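Local coordinates for protein 4-hydroxythreonine-4-phosphate dehydrogenase (Legionella pneumophila subsp. pneumophila, PDB 6XMY) that probably catalyses the NAD(P)-dependent oxidation of 4-(phosphooxy)-L-threonine in pyridoxine 5'-phosphate biosynthesis, with a divalent metal ion as cofactor, at residues E90-P93 with Q94-A97. Numbering follows the deposited sequence.
Sequences ELNP and QNAA
OD1 of N92 bonds to the backbone N of Q94. OD1 of N92 accepts from N of Q94 at 2.9 Å, with an N-H...O angle of 151°. The donor lies well above the plane of the amide rather than in it. CG of N92 stands anti to its own backbone N and beside its own carbonyl carbon (chi1 -178°), which puts OD1 on the side of the following residues, within reach of N of Q94. OD1 of N92 also lies 3.3 Å from CB of Q94. Beyond CG the Q94 side chain leads away.

Two backbone bonds continue the turn. N of N95 donates to O of N92 at 3.0 Å, and N of A96 donates to O of P93 at 3.1 Å. CB of A96 lies 3.4 Å from O of P93. A water also donates to O of P93 and accepts from N of A97, so it links an i to i+4 pair that makes no direct bond.

N95 is buried, and its ND2 donates to O of A84. Its OD1 accepts a weak bond from N of A83. P93 and L91 both touch N127 of helix 125-130.

The bond from an asparagine side chain to the backbone N two residues on, with P93 between, is that of an Asx turn. Here it leads through a 3-10 turn into helix 96-111.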
# COMPACT_ATOMS: atom_id res chain seq x y z
N GLU A 90 4.10 9.83 -20.52
CA GLU A 90 2.92 10.19 -21.30
C GLU A 90 1.79 9.22 -20.96
O GLU A 90 1.78 8.07 -21.41
CB GLU A 90 3.24 10.16 -22.79
CG GLU A 90 2.05 10.39 -23.71
CD GLU A 90 1.62 11.85 -23.81
OE1 GLU A 90 2.50 12.74 -23.85
OE2 GLU A 90 0.40 12.10 -23.85
N LEU A 91 0.83 9.68 -20.15
CA LEU A 91 -0.32 8.85 -19.83
C LEU A 91 -1.10 8.53 -21.10
O LEU A 91 -1.24 9.36 -21.99
CB LEU A 91 -1.25 9.59 -18.87
CG LEU A 91 -0.76 9.75 -17.44
CD1 LEU A 91 -1.72 10.66 -16.67
CD2 LEU A 91 -0.64 8.40 -16.75
N ASN A 92 -1.61 7.31 -21.16
CA ASN A 92 -2.42 6.89 -22.28
C ASN A 92 -3.62 6.14 -21.73
O ASN A 92 -3.46 5.05 -21.15
CB ASN A 92 -1.59 6.02 -23.23
CG ASN A 92 -2.37 5.57 -24.46
OD1 ASN A 92 -3.58 5.79 -24.55
ND2 ASN A 92 -1.67 4.93 -25.40
N PRO A 93 -4.83 6.68 -21.86
CA PRO A 93 -6.01 5.96 -21.34
C PRO A 93 -6.21 4.61 -21.98
O PRO A 93 -6.86 3.74 -21.38
CB PRO A 93 -7.17 6.92 -21.65
CG PRO A 93 -6.52 8.28 -21.72
CD PRO A 93 -5.17 8.03 -22.34
N GLN A 94 -5.67 4.38 -23.18
CA GLN A 94 -5.81 3.07 -23.81
C GLN A 94 -5.07 1.98 -23.05
O GLN A 94 -5.36 0.80 -23.27
CB GLN A 94 -5.33 3.11 -25.25
CG GLN A 94 -6.24 3.88 -26.16
CD GLN A 94 -5.82 3.75 -27.60
OE1 GLN A 94 -5.38 2.69 -28.03
NE2 GLN A 94 -5.93 4.84 -28.35
N ASN A 95 -4.13 2.34 -22.18
CA ASN A 95 -3.40 1.37 -21.37
C ASN A 95 -3.95 1.24 -19.95
O ASN A 95 -3.33 0.56 -19.12
CB ASN A 95 -1.90 1.68 -21.36
CG ASN A 95 -1.22 1.28 -22.66
OD1 ASN A 95 -1.66 0.33 -23.32
ND2 ASN A 95 -0.14 1.96 -23.01
N ALA A 96 -5.10 1.85 -19.67
CA ALA A 96 -5.71 1.69 -18.35
C ALA A 96 -6.17 0.26 -18.12
O ALA A 96 -5.99 -0.28 -17.02
CB ALA A 96 -6.88 2.65 -18.19
N ALA A 97 -6.77 -0.37 -19.14
CA ALA A 97 -7.20 -1.75 -18.98
C ALA A 97 -6.03 -2.68 -18.70
O ALA A 97 -6.16 -3.64 -17.93
CB ALA A 97 -7.98 -2.20 -20.22
O HOH W 1 -8.07 1.15 -21.29